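Local coordinates for diketoreductase (Acinetobacter baylyi, PDB 4E12), which reduces dicarbonyl compounds with NADH and probably also interconverts (3S)-3-hydroxyacyl-CoA and 3-oxoacyl-CoA with NAD(+), at residues 76-79 / 80-83; 103-106 / 107-111; 264-268 / 269-273; 43-46 / 47-50; 166-169 / 170-173. One frame throughout, in Å; residues are numbered along the deposited sequence.

Interaction 1. Residues 76-79 / 80-83; sequences SDDL and AQAV. With GOL (glycerol), chain B.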
loop_
_atom_site.group_PDB
_atom_site.type_symbol
_atom_site.label_atom_id
_atom_site.label_comp_id
_atom_site.label_asym_id
_atom_site.label_seq_id
_atom_site.Cartn_x
_atom_site.Cartn_y
_atom_site.Cartn_z
ATOM N N SER A 76 -16.967 13.572 -34.612
ATOM C CA SER A 76 -17.362 14.956 -34.855
ATOM C C SER A 76 -16.223 15.916 -34.516
ATOM O O SER A 76 -15.499 15.698 -33.538
ATOM C CB SER A 76 -18.576 15.281 -33.987
ATOM O OG SER A 76 -19.041 16.597 -34.214
ATOM N N ASP A 77 -16.055 16.970 -35.319
ATOM C CA ASP A 77 -15.144 18.041 -34.924
ATOM C C ASP A 77 -15.886 19.362 -34.865
ATOM O O ASP A 77 -15.304 20.437 -35.022
ATOM C CB ASP A 77 -13.883 18.118 -35.799
ATOM C CG ASP A 77 -14.163 18.514 -37.243
ATOM O OD1 ASP A 77 -15.343 18.642 -37.659
ATOM O OD2 ASP A 77 -13.165 18.688 -37.976
ATOM N N ASP A 78 -17.187 19.264 -34.628
ATOM C CA ASP A 78 -18.036 20.430 -34.470
ATOM C C ASP A 78 -18.715 20.288 -33.110
ATOM O O ASP A 78 -19.673 19.531 -32.972
ATOM C CB ASP A 78 -19.077 20.442 -35.595
ATOM C CG ASP A 78 -20.014 21.639 -35.526
ATOM O OD1 ASP A 78 -20.028 22.354 -34.502
ATOM O OD2 ASP A 78 -20.743 21.857 -36.514
ATOM N N LEU A 79 -18.213 21.004 -32.105
ATOM C CA LEU A 79 -18.681 20.816 -30.727
ATOM C C LEU A 79 -20.206 20.931 -30.602
ATOM O O LEU A 79 -20.856 20.078 -29.984
ATOM C CB LEU A 79 -17.959 21.791 -29.782
ATOM C CG LEU A 79 -18.215 21.671 -28.281
ATOM C CD1 LEU A 79 -17.887 20.264 -27.799
ATOM C CD2 LEU A 79 -17.363 22.694 -27.546
ATOM N N ALA A 80 -20.781 21.974 -31.202
ATOM C CA ALA A 80 -22.223 22.189 -31.161
ATOM C C ALA A 80 -22.974 20.959 -31.661
ATOM O O ALA A 80 -23.935 20.514 -31.026
ATOM C CB ALA A 80 -22.595 23.414 -32.001
ATOM N N GLN A 81 -22.541 20.422 -32.800
ATOM C CA GLN A 81 -23.151 19.229 -33.381
ATOM C C GLN A 81 -22.850 17.996 -32.531
ATOM O O GLN A 81 -23.695 17.110 -32.391
ATOM C CB GLN A 81 -22.633 19.008 -34.808
ATOM C CG GLN A 81 -23.043 20.109 -35.778
ATOM C CD GLN A 81 -24.556 20.224 -35.904
ATOM O OE1 GLN A 81 -25.259 19.214 -35.965
ATOM N NE2 GLN A 81 -25.066 21.456 -35.923
ATOM N N ALA A 82 -21.640 17.937 -31.971
ATOM C CA ALA A 82 -21.224 16.789 -31.163
ATOM C C ALA A 82 -22.088 16.596 -29.917
ATOM O O ALA A 82 -22.266 15.468 -29.447
ATOM C CB ALA A 82 -19.772 16.930 -30.761
ATOM N N VAL A 83 -22.607 17.680 -29.360
ATOM C CA VAL A 83 -23.327 17.567 -28.093
ATOM C C VAL A 83 -24.805 17.945 -28.188
ATOM O O VAL A 83 -25.455 18.140 -27.158
ATOM C CB VAL A 83 -22.692 18.458 -27.013
ATOM C CG1 VAL A 83 -21.227 18.093 -26.802
ATOM C CG2 VAL A 83 -22.846 19.924 -27.385
HETATM C C1 GOL B . -22.120 26.638 -37.179
HETATM O O1 GOL B . -20.737 26.328 -37.368
HETATM C C2 GOL B . -22.957 25.368 -37.346
HETATM O O2 GOL B . -22.802 24.860 -38.675
HETATM C C3 GOL B . -22.490 24.319 -36.334
HETATM O O3 GOL B . -23.266 23.129 -36.498
#
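The carboxylate of Asp-78 comes up against Gln-81 with CG anti to the backbone N (chi1 -179°), and Gln-81, bent at chi2 (-61°), brings its amide to a glycerol that the carboxylate also binds. The two side chains cross obliquely, carboxylate and amide planes 63° apart. Asp-78 OD2 comes within 3.0 Å of Gln-81 CG, so the carboxylate lies against the aliphatic part of the glutamine and not against its amide. The polar ends are joined through glycerol O3, which donates to Asp-78 OD2 at 2.8 Å. The same hydroxyl accepts from Gln-81 NE2 at 2.5 Å, a short bond whose exact length is doubtful; the glycerol probably comes from the crystallisation liquor. Gln-81 OE1 has a weak hydrogen bond with Lys-84 NZ. Asp-78 holds the N-cap position of the short helix 79-82, which follows edge strand 74-76 of the Rossmann-type sheet. The entry to this helix is shaped by an ST turn, in which Ser-76 OG accepts from Asp-78 N at 3.3 Å. That hydroxyl oxygen also touches the methyl group of Ala-82, with OG and CB 3.5 Å apart. Behind the cap, Ala-82 N donates to Asp-78 O at 2.7 Å, opening the helical bonding, and Val-83 N makes only a weak bond to Leu-79 O as the chain leaves the helix. On the buried side Leu-79 CD1 and Val-83 CG1 meet at 4.1 Å. Leu-79 also packs on Tyr-33, while Val-83 rests on Thr-8, whose OG1 is hydrogen-bonded to Ala-82 O.

Interaction 2. Residues 103-106 / 107-111; sequences IYTK and LGELA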
loop_
_atom_site.group_PDB
_atom_site.type_symbol
_atom_site.label_atom_id
_atom_site.label_comp_id
_atom_site.label_asym_id
_atom_site.label_seq_id
_atom_site.Cartn_x
_atom_site.Cartn_y
_atom_site.Cartn_z
ATOM N N ILE A 103 -13.471 25.108 -23.167
ATOM C CA ILE A 103 -14.375 23.995 -23.440
ATOM C C ILE A 103 -15.664 24.107 -22.635
ATOM O O ILE A 103 -16.754 24.064 -23.209
ATOM C CB ILE A 103 -13.705 22.627 -23.173
ATOM C CG1 ILE A 103 -12.686 22.326 -24.264
ATOM C CG2 ILE A 103 -14.741 21.522 -23.090
ATOM C CD1 ILE A 103 -13.309 22.206 -25.641
ATOM N N TYR A 104 -15.560 24.245 -21.313
ATOM C CA TYR A 104 -16.767 24.281 -20.491
ATOM C C TYR A 104 -17.633 25.499 -20.723
ATOM O O TYR A 104 -18.857 25.420 -20.604
ATOM C CB TYR A 104 -16.476 24.110 -18.999
ATOM C CG TYR A 104 -16.103 22.689 -18.658
ATOM C CD1 TYR A 104 -17.074 21.680 -18.653
ATOM C CD2 TYR A 104 -14.795 22.349 -18.348
ATOM C CE1 TYR A 104 -16.739 20.367 -18.347
ATOM C CE2 TYR A 104 -14.448 21.031 -18.039
ATOM C CZ TYR A 104 -15.432 20.050 -18.042
ATOM O OH TYR A 104 -15.106 18.752 -17.738
ATOM N N THR A 105 -17.025 26.628 -21.052
ATOM C CA THR A 105 -17.839 27.815 -21.302
ATOM C C THR A 105 -18.690 27.636 -22.546
ATOM O O THR A 105 -19.879 27.970 -22.554
ATOM C CB THR A 105 -16.986 29.066 -21.395
ATOM O OG1 THR A 105 -16.333 29.256 -20.137
ATOM C CG2 THR A 105 -17.860 30.282 -21.683
ATOM N N LYS A 106 -18.082 27.078 -23.585
ATOM C CA LYS A 106 -18.781 26.786 -24.820
ATOM C C LYS A 106 -19.788 25.677 -24.580
ATOM O O LYS A 106 -20.965 25.797 -24.932
ATOM C CB LYS A 106 -17.780 26.336 -25.876
ATOM C CG LYS A 106 -16.712 27.355 -26.158
ATOM C CD LYS A 106 -15.626 26.773 -27.023
ATOM C CE LYS A 106 -14.495 27.758 -27.210
ATOM N NZ LYS A 106 -13.401 27.158 -28.010
ATOM N N LEU A 107 -19.313 24.596 -23.963
ATOM C CA LEU A 107 -20.122 23.408 -23.749
ATOM C C LEU A 107 -21.395 23.793 -23.006
ATOM O O LEU A 107 -22.493 23.360 -23.362
ATOM C CB LEU A 107 -19.322 22.362 -22.944
ATOM C CG LEU A 107 -19.895 20.949 -22.805
ATOM C CD1 LEU A 107 -19.943 20.250 -24.171
ATOM C CD2 LEU A 107 -19.039 20.151 -21.830
ATOM N N GLY A 108 -21.248 24.611 -21.970
ATOM C CA GLY A 108 -22.409 25.032 -21.211
ATOM C C GLY A 108 -23.440 25.741 -22.069
ATOM O O GLY A 108 -24.643 25.668 -21.798
ATOM N N GLU A 109 -22.964 26.423 -23.109
ATOM C CA GLU A 109 -23.831 27.152 -24.036
ATOM C C GLU A 109 -24.430 26.213 -25.075
ATOM O O GLU A 109 -25.623 26.282 -25.378
ATOM C CB GLU A 109 -23.039 28.246 -24.757
ATOM C CG GLU A 109 -22.423 29.296 -23.840
ATOM C CD GLU A 109 -21.584 30.319 -24.593
ATOM O OE1 GLU A 109 -21.316 30.110 -25.797
ATOM O OE2 GLU A 109 -21.189 31.332 -23.977
ATOM N N LEU A 110 -23.594 25.329 -25.608
ATOM C CA LEU A 110 -23.971 24.490 -26.736
ATOM C C LEU A 110 -24.824 23.277 -26.362
ATOM O O LEU A 110 -25.595 22.776 -27.182
ATOM C CB LEU A 110 -22.716 24.045 -27.476
ATOM C CG LEU A 110 -21.814 25.186 -27.941
ATOM C CD1 LEU A 110 -20.576 24.643 -28.635
ATOM C CD2 LEU A 110 -22.584 26.101 -28.876
ATOM N N ALA A 111 -24.698 22.786 -25.136
ATOM C CA ALA A 111 -25.389 21.559 -24.787
ATOM C C ALA A 111 -26.815 21.800 -24.315
ATOM O O ALA A 111 -27.100 22.789 -23.631
ATOM C CB ALA A 111 -24.607 20.792 -23.724
#
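Tyr-104 and Leu-107 lie side by side on one face of helix 97-110 and point the same way. Leu-107 CD2 meets the ring obliquely, 4.0 Å from Tyr-104 CD1, and the phenol reaches past it to a hydrogen bond between Tyr-104 OH and Glu-91. On the exposed face Thr-105 and Glu-109 run alongside each other in the same manner, but the touch is made by the stem of the glutamate: Glu-109 CG sits 3.1 Å from Thr-105 O. Thr-105 OG1 is turned back along the helix to the carbonyl of Arg-101. With CG set beside its own backbone N (chi1 -55°), Leu-110 lays CG 3.2 Å from Lys-106 O. That oxygen takes a bond nearly in line with the carbonyl from Leu-110 N at 2.8 Å and a weak one from Glu-109 N. The extended chain of Lys-106 packs on Leu-79. Helix 97-110 is the connection of a beta-alpha-beta unit between strands 88-91 and 116-119. Leu-107 packs on Phe-117 and Leu-10 of the sheet, Tyr-104 is covered by Leu-129 and Tyr-132 of helix 126-133, and Leu-110 leans on helix 79-82.

Interaction 3. Residues 264-268 / 269-273; sequences ENYID and KGKLG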
loop_
_atom_site.group_PDB
_atom_site.type_symbol
_atom_site.label_atom_id
_atom_site.label_comp_id
_atom_site.label_asym_id
_atom_site.label_seq_id
_atom_site.Cartn_x
_atom_site.Cartn_y
_atom_site.Cartn_z
ATOM N N GLU A 264 18.656 10.286 -13.505
ATOM C CA GLU A 264 20.034 9.855 -13.674
ATOM C C GLU A 264 20.144 8.364 -13.918
ATOM O O GLU A 264 20.863 7.937 -14.823
ATOM C CB GLU A 264 20.870 10.218 -12.444
ATOM C CG GLU A 264 22.308 9.699 -12.522
ATOM C CD GLU A 264 23.113 9.998 -11.267
ATOM O OE1 GLU A 264 22.609 10.744 -10.402
ATOM O OE2 GLU A 264 24.248 9.487 -11.147
ATOM N N ASN A 265 19.430 7.572 -13.123
ATOM C CA ASN A 265 19.607 6.132 -13.136
ATOM C C ASN A 265 18.703 5.371 -14.087
ATOM O O ASN A 265 19.007 4.229 -14.422
ATOM C CB ASN A 265 19.456 5.577 -11.730
ATOM C CG ASN A 265 20.515 6.097 -10.810
ATOM O OD1 ASN A 265 21.704 5.894 -11.058
ATOM N ND2 ASN A 265 20.106 6.805 -9.766
ATOM N N TYR A 266 17.603 5.967 -14.532
ATOM C CA TYR A 266 16.676 5.224 -15.373
ATOM C C TYR A 266 16.302 5.960 -16.638
ATOM O O TYR A 266 16.615 5.499 -17.737
ATOM C CB TYR A 266 15.433 4.804 -14.575
ATOM C CG TYR A 266 15.805 3.860 -13.462
ATOM C CD1 TYR A 266 16.237 4.345 -12.228
ATOM C CD2 TYR A 266 15.734 2.479 -13.642
ATOM C CE1 TYR A 266 16.592 3.480 -11.200
ATOM C CE2 TYR A 266 16.083 1.606 -12.624
ATOM C CZ TYR A 266 16.511 2.112 -11.407
ATOM O OH TYR A 266 16.854 1.249 -10.407
ATOM N N ILE A 267 15.656 7.107 -16.490
ATOM C CA ILE A 267 15.228 7.886 -17.644
ATOM C C ILE A 267 16.403 8.128 -18.611
ATOM O O ILE A 267 16.254 7.998 -19.829
ATOM C CB ILE A 267 14.655 9.265 -17.218
ATOM C CG1 ILE A 267 13.554 9.110 -16.155
ATOM C CG2 ILE A 267 14.108 10.006 -18.426
ATOM C CD1 ILE A 267 12.470 8.155 -16.545
ATOM N N ASP A 268 17.574 8.470 -18.079
ATOM C CA ASP A 268 18.713 8.794 -18.936
ATOM C C ASP A 268 19.295 7.564 -19.609
ATOM O O ASP A 268 20.095 7.679 -20.541
ATOM C CB ASP A 268 19.823 9.546 -18.186
ATOM C CG ASP A 268 19.474 11.003 -17.920
ATOM O OD1 ASP A 268 18.398 11.458 -18.344
ATOM O OD2 ASP A 268 20.287 11.712 -17.301
ATOM N N LYS A 269 18.889 6.389 -19.152
ATOM C CA LYS A 269 19.362 5.144 -19.747
ATOM C C LYS A 269 18.302 4.462 -20.603
ATOM O O LYS A 269 18.482 3.314 -21.016
ATOM C CB LYS A 269 19.832 4.186 -18.656
ATOM C CG LYS A 269 21.000 4.725 -17.844
ATOM C CD LYS A 269 21.530 3.675 -16.895
ATOM C CE LYS A 269 22.756 4.175 -16.150
ATOM N NZ LYS A 269 23.301 3.129 -15.236
ATOM N N GLY A 270 17.206 5.157 -20.878
ATOM C CA GLY A 270 16.107 4.533 -21.588
ATOM C C GLY A 270 15.464 3.364 -20.855
ATOM O O GLY A 270 14.868 2.486 -21.478
ATOM N N LYS A 271 15.583 3.334 -19.528
ATOM C CA LYS A 271 14.906 2.312 -18.720
ATOM C C LYS A 271 13.646 2.914 -18.117
ATOM O O LYS A 271 13.687 3.462 -17.012
ATOM C CB LYS A 271 15.836 1.812 -17.602
ATOM C CG LYS A 271 17.085 1.116 -18.124
ATOM C CD LYS A 271 17.982 0.639 -16.984
ATOM C CE LYS A 271 19.221 -0.085 -17.502
ATOM N NZ LYS A 271 20.074 -0.596 -16.383
ATOM N N LEU A 272 12.529 2.824 -18.839
ATOM C CA LEU A 272 11.325 3.558 -18.462
ATOM C C LEU A 272 10.269 2.684 -17.802
ATOM O O LEU A 272 9.189 3.158 -17.429
ATOM C CB LEU A 272 10.743 4.263 -19.687
ATOM C CG LEU A 272 11.681 5.225 -20.405
ATOM C CD1 LEU A 272 10.940 5.910 -21.537
ATOM C CD2 LEU A 272 12.190 6.257 -19.418
ATOM N N GLY A 273 10.581 1.405 -17.647
ATOM C CA GLY A 273 9.642 0.512 -17.013
ATOM C C GLY A 273 9.056 -0.509 -17.962
ATOM O O GLY A 273 9.728 -0.988 -18.877
HETATM O O HOH W 1 23.566 4.604 -12.976
#
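Ile-267 and Leu-272 make the tight part of this contact: their side chains cross at about a right angle, with CD1 of the isoleucine 3.5 Å from CD2 of the leucine, closer than usual for two methyl groups. Leu-241 packs on Ile-267 as well. Beside this pair, the backbone of Lys-271 is pressed against Tyr-266, Lys-271 O lying 3.3 Å from Tyr-266 CB; this buried carbonyl has no polar partner in the model. Lys-271 CB approaches the tyrosine ring obliquely, 4.0 Å from CD2.

The solvent side is looser. Lys-269, extended beyond CG (chi2 -173°), runs past Asn-265 O, its CD 3.6 Å away, and ends at a water that accepts from its NZ at 2.7 Å. The same water donates to Asn-265 OD1, so the two side chains meet only through it. Asp-268 OD1 forms a salt bridge with Lys-263 NZ.

Two amides grip Tyr-266 O from opposite faces of its carbonyl plane, Lys-269 N at 2.8 Å and Lys-271 N at 3.0 Å. With Gly-270 N donating to Ile-267 O at 3.2 Å, the second of these bonds defines a Schellman motif that closes helix 253-267; Gly-270, at positive phi (63°), is its C-prime residue and also the last residue of a type I turn that starts at Ile-267.

Interaction 4. Residues 43-46 / 47-50; sequences AKKR and FEGL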
loop_
_atom_site.group_PDB
_atom_site.type_symbol
_atom_site.label_atom_id
_atom_site.label_comp_id
_atom_site.label_asym_id
_atom_site.label_seq_id
_atom_site.Cartn_x
_atom_site.Cartn_y
_atom_site.Cartn_z
ATOM N N ALA A 43 -8.104 9.032 -33.814
ATOM C CA ALA A 43 -9.061 8.433 -32.886
ATOM C C ALA A 43 -9.591 7.128 -33.453
ATOM O O ALA A 43 -9.701 6.127 -32.734
ATOM C CB ALA A 43 -10.215 9.392 -32.617
ATOM N N LYS A 44 -9.930 7.143 -34.741
ATOM C CA LYS A 44 -10.396 5.935 -35.403
ATOM C C LYS A 44 -9.325 4.855 -35.264
ATOM O O LYS A 44 -9.634 3.709 -34.937
ATOM C CB LYS A 44 -10.736 6.193 -36.876
ATOM C CG LYS A 44 -11.296 4.968 -37.585
ATOM C CD LYS A 44 -11.661 5.278 -39.019
ATOM C CE LYS A 44 -12.103 4.026 -39.752
ATOM N NZ LYS A 44 -12.429 4.312 -41.179
ATOM N N LYS A 45 -8.066 5.220 -35.465
ATOM C CA LYS A 45 -6.971 4.285 -35.236
ATOM C C LYS A 45 -6.941 3.778 -33.791
ATOM O O LYS A 45 -6.769 2.578 -33.563
ATOM C CB LYS A 45 -5.618 4.882 -35.651
ATOM C CG LYS A 45 -5.533 5.190 -37.144
ATOM C CD LYS A 45 -4.232 5.898 -37.505
ATOM C CE LYS A 45 -4.201 6.284 -38.979
ATOM N NZ LYS A 45 -2.940 6.994 -39.351
ATOM N N ARG A 46 -7.118 4.657 -32.804
ATOM C CA ARG A 46 -7.110 4.159 -31.430
ATOM C C ARG A 46 -8.271 3.200 -31.232
ATOM O O ARG A 46 -8.129 2.175 -30.563
ATOM C CB ARG A 46 -7.177 5.271 -30.386
ATOM C CG ARG A 46 -5.952 6.173 -30.348
ATOM C CD ARG A 46 -5.986 7.114 -29.157
ATOM N NE ARG A 46 -4.758 7.898 -29.070
ATOM C CZ ARG A 46 -4.569 9.067 -29.674
ATOM N NH1 ARG A 46 -5.530 9.601 -30.418
ATOM N NH2 ARG A 46 -3.416 9.707 -29.539
ATOM N N PHE A 47 -9.421 3.537 -31.806
ATOM C CA PHE A 47 -10.599 2.684 -31.659
ATOM C C PHE A 47 -10.394 1.321 -32.308
ATOM O O PHE A 47 -10.818 0.299 -31.766
ATOM C CB PHE A 47 -11.854 3.338 -32.235
ATOM C CG PHE A 47 -12.350 4.520 -31.462
ATOM C CD1 PHE A 47 -12.328 4.537 -30.070
ATOM C CD2 PHE A 47 -12.850 5.627 -32.134
ATOM C CE1 PHE A 47 -12.796 5.638 -29.364
ATOM C CE2 PHE A 47 -13.320 6.727 -31.440
ATOM C CZ PHE A 47 -13.294 6.737 -30.052
ATOM N N GLU A 48 -9.754 1.295 -33.471
ATOM C CA GLU A 48 -9.481 0.023 -34.124
ATOM C C GLU A 48 -8.606 -0.872 -33.247
ATOM O O GLU A 48 -8.905 -2.058 -33.074
ATOM C CB GLU A 48 -8.867 0.255 -35.503
ATOM C CG GLU A 48 -9.865 0.898 -36.435
ATOM C CD GLU A 48 -9.273 1.390 -37.733
ATOM O OE1 GLU A 48 -8.046 1.612 -37.804
ATOM O OE2 GLU A 48 -10.058 1.570 -38.686
ATOM N N GLY A 49 -7.538 -0.304 -32.687
ATOM C CA GLY A 49 -6.713 -1.047 -31.744
ATOM C C GLY A 49 -7.464 -1.541 -30.513
ATOM O O GLY A 49 -7.293 -2.686 -30.077
ATOM N N LEU A 50 -8.297 -0.673 -29.936
ATOM C CA LEU A 50 -9.111 -1.062 -28.791
ATOM C C LEU A 50 -10.047 -2.212 -29.143
ATOM O O LEU A 50 -10.241 -3.116 -28.331
ATOM C CB LEU A 50 -9.881 0.142 -28.211
ATOM C CG LEU A 50 -9.027 1.248 -27.566
ATOM C CD1 LEU A 50 -9.857 2.486 -27.259
ATOM C CD2 LEU A 50 -8.359 0.721 -26.301
#
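Phe-47 lies against the carbonyl of Ala-43, one helical turn back: ring atom CD2 stands 3.2 Å from Ala-43 O, an oblique approach. The far part of the ring reaches the methyl group of Ala-43, CE2 to CB 4.3 Å. Glu-48 uses its stem in a similar way, with CG 3.2 Å from Lys-44 O, and then stretches out so that OE2 meets the aliphatic end of the lysine, 3.4 Å from Lys-44 CE. The ammonium stays farther off, NZ to OE2 4.4 Å, too long for a salt bridge, though the opposite charges probably attract. Lys-44 comes to this side because chi1 of -177° sets CG opposite its backbone N and the rest of the chain is extended, crossing the glutamate at a slant. Leu-50 adds a contact, its CG 3.3 Å from Arg-46 O.

All this hangs on regular backbone bonding of helix 37-57, which follows strand 29-33 in the NAD-binding Rossmann-type domain. Phe-47 N donates to Ala-43 O at 2.8 Å, and the bond from Gly-49 N to Lys-45 O is almost straight (175°).

Farther out, Phe-47 packs on Ser-17 and Ala-20 of helix 14-25 and on Leu-70 of helix 65-72. Ala-43 touches Thr-12, a residue that binds NAD(+), and Arg-46 leans on Ser-17 near Val-14, another NAD(+) contact. A bound sulfate, probably from the crystallisation liquor, lies about 5 Å from the side chain of Arg-46, while Leu-50 rests on Trp-149.

Interaction 5. Residues 166-169 / 170-173; sequences VYQQ and VVEF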
loop_
_atom_site.group_PDB
_atom_site.type_symbol
_atom_site.label_atom_id
_atom_site.label_comp_id
_atom_site.label_asym_id
_atom_site.label_seq_id
_atom_site.Cartn_x
_atom_site.Cartn_y
_atom_site.Cartn_z
ATOM N N VAL A 166 -28.406 13.552 -10.126
ATOM C CA VAL A 166 -27.427 13.514 -11.203
ATOM C C VAL A 166 -26.299 12.575 -10.801
ATOM O O VAL A 166 -25.911 11.694 -11.570
ATOM C CB VAL A 166 -26.850 14.919 -11.476
ATOM C CG1 VAL A 166 -25.625 14.837 -12.376
ATOM C CG2 VAL A 166 -27.906 15.776 -12.138
ATOM N N TYR A 167 -25.792 12.761 -9.587
ATOM C CA TYR A 167 -24.740 11.901 -9.051
ATOM C C TYR A 167 -25.152 10.436 -9.166
ATOM O O TYR A 167 -24.391 9.619 -9.673
ATOM C CB TYR A 167 -24.478 12.263 -7.592
ATOM C CG TYR A 167 -23.312 11.558 -6.937
ATOM C CD1 TYR A 167 -22.124 12.242 -6.673
ATOM C CD2 TYR A 167 -23.392 10.215 -6.576
ATOM C CE1 TYR A 167 -21.038 11.599 -6.058
ATOM C CE2 TYR A 167 -22.300 9.558 -5.956
ATOM C CZ TYR A 167 -21.136 10.262 -5.706
ATOM O OH TYR A 167 -20.062 9.635 -5.104
ATOM N N GLN A 168 -26.358 10.094 -8.722
ATOM C CA GLN A 168 -26.793 8.709 -8.790
ATOM C C GLN A 168 -26.950 8.224 -10.232
ATOM O O GLN A 168 -26.683 7.058 -10.529
ATOM C CB GLN A 168 -28.086 8.474 -8.002
ATOM C CG GLN A 168 -28.526 7.022 -8.008
ATOM C CD GLN A 168 -27.600 6.105 -7.207
ATOM O OE1 GLN A 168 -26.739 6.567 -6.451
ATOM N NE2 GLN A 168 -27.774 4.798 -7.378
ATOM N N GLN A 169 -27.380 9.099 -11.136
ATOM C CA GLN A 169 -27.487 8.699 -12.535
ATOM C C GLN A 169 -26.104 8.365 -13.100
ATOM O O GLN A 169 -25.960 7.392 -13.840
ATOM C CB GLN A 169 -28.175 9.772 -13.387
ATOM C CG GLN A 169 -29.577 10.111 -12.918
ATOM C CD GLN A 169 -30.271 11.124 -13.807
ATOM O OE1 GLN A 169 -29.773 11.474 -14.880
ATOM N NE2 GLN A 169 -31.424 11.614 -13.358
ATOM N N VAL A 170 -25.094 9.164 -12.756
ATOM C CA VAL A 170 -23.732 8.867 -13.198
ATOM C C VAL A 170 -23.247 7.551 -12.576
ATOM O O VAL A 170 -22.592 6.742 -13.245
ATOM C CB VAL A 170 -22.751 10.031 -12.875
ATOM C CG1 VAL A 170 -21.319 9.626 -13.186
ATOM C CG2 VAL A 170 -23.113 11.259 -13.702
ATOM N N VAL A 171 -23.566 7.330 -11.302
ATOM C CA VAL A 171 -23.221 6.066 -10.674
ATOM C C VAL A 171 -23.847 4.919 -11.435
ATOM O O VAL A 171 -23.192 3.912 -11.689
ATOM C CB VAL A 171 -23.636 5.989 -9.186
ATOM C CG1 VAL A 171 -23.448 4.570 -8.668
ATOM C CG2 VAL A 171 -22.781 6.940 -8.362
ATOM N N GLU A 172 -25.109 5.060 -11.821
ATOM C CA GLU A 172 -25.765 3.979 -12.550
ATOM C C GLU A 172 -25.194 3.846 -13.958
ATOM O O GLU A 172 -25.061 2.739 -14.482
ATOM C CB GLU A 172 -27.290 4.169 -12.536
ATOM C CG GLU A 172 -27.871 3.987 -11.124
ATOM C CD GLU A 172 -29.332 4.362 -11.015
ATOM O OE1 GLU A 172 -29.878 4.905 -11.999
ATOM O OE2 GLU A 172 -29.925 4.123 -9.935
ATOM N N PHE A 173 -24.836 4.974 -14.566
ATOM C CA PHE A 173 -24.153 4.929 -15.853
ATOM C C PHE A 173 -22.838 4.175 -15.709
ATOM O O PHE A 173 -22.515 3.317 -16.532
ATOM C CB PHE A 173 -23.847 6.333 -16.382
ATOM C CG PHE A 173 -22.931 6.336 -17.565
ATOM C CD1 PHE A 173 -23.409 6.033 -18.836
ATOM C CD2 PHE A 173 -21.578 6.641 -17.408
ATOM C CE1 PHE A 173 -22.548 6.033 -19.943
ATOM C CE2 PHE A 173 -20.703 6.645 -18.501
ATOM C CZ PHE A 173 -21.178 6.343 -19.771
#
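Val-170 meets Val-166 one turn earlier on helix 164-176, the connection of the beta-alpha-beta unit that links strands 153-158 and 180-183 in the Rossmann-type domain. Its CG2 lies 3.5 Å from Val-166 O, the oxygen to which its own amide is hydrogen-bonded. Beyond the helix Val-170 packs on Ile-116, Leu-140 and Leu-142 of the sheet.

Next comes Val-171, whose CG2 touches the ring of Tyr-167 obliquely, 3.6 Å from CE2. The tyrosine leaves the backbone with CG on the far side from N (chi1 -174°), which carries its ring out along the flank of the helix to the valine methyl; the hydroxyl goes on to a hydrogen bond with Leu-184 O. Strand 180-183 covers this flank through Pro-181 and Glu-183.

Glu-172, on the exposed side, meets Gln-168. A bend at chi2 (69°) raises the glutamine amide so that NE2 donates to Glu-172 OE2, a long, weak bond of 3.4 Å though nearly straight. Amide and carboxylate planes stand 85° apart, and the stem of the glutamate passes close to the helix, CG 3.3 Å from Gln-168 O. The neighbouring Gln-169 has its polar partner in Glu-165.

The ring of Phe-173 leaves this turn, packs on Leu-88, Ile-90 and Leu-142, and meets Phe-28 edge-to-face. Near the backbone, its amide N donates to Gln-169 O at 2.8 Å, and CB of Phe-173 stands 3.5 Å from that same oxygen.

Interactions 1 and 2 are direct neighbours: Val-83 CG1 packs on Leu-107 CD1 at 3.6 Å, and both helices, 79-82 and 97-110, pack on Leu-10 of strand 6-10, through Leu-79 and Leu-107. Interactions 4 and 5 lie apart from them on other helices of the same domain, their centres about 27 Å from each other. Each of these four is partly buried, joining apolar side chains on the inner face to charged or amide groups outside. Interaction 3 is a surface contact of the C-terminal domain, about 42 Å between centres from interactions 2 and 5. Mid-helix contacts 4 and 5 rest on regular backbone bonding, whereas interactions 1 and 3 show the capping chemistry of helix ends.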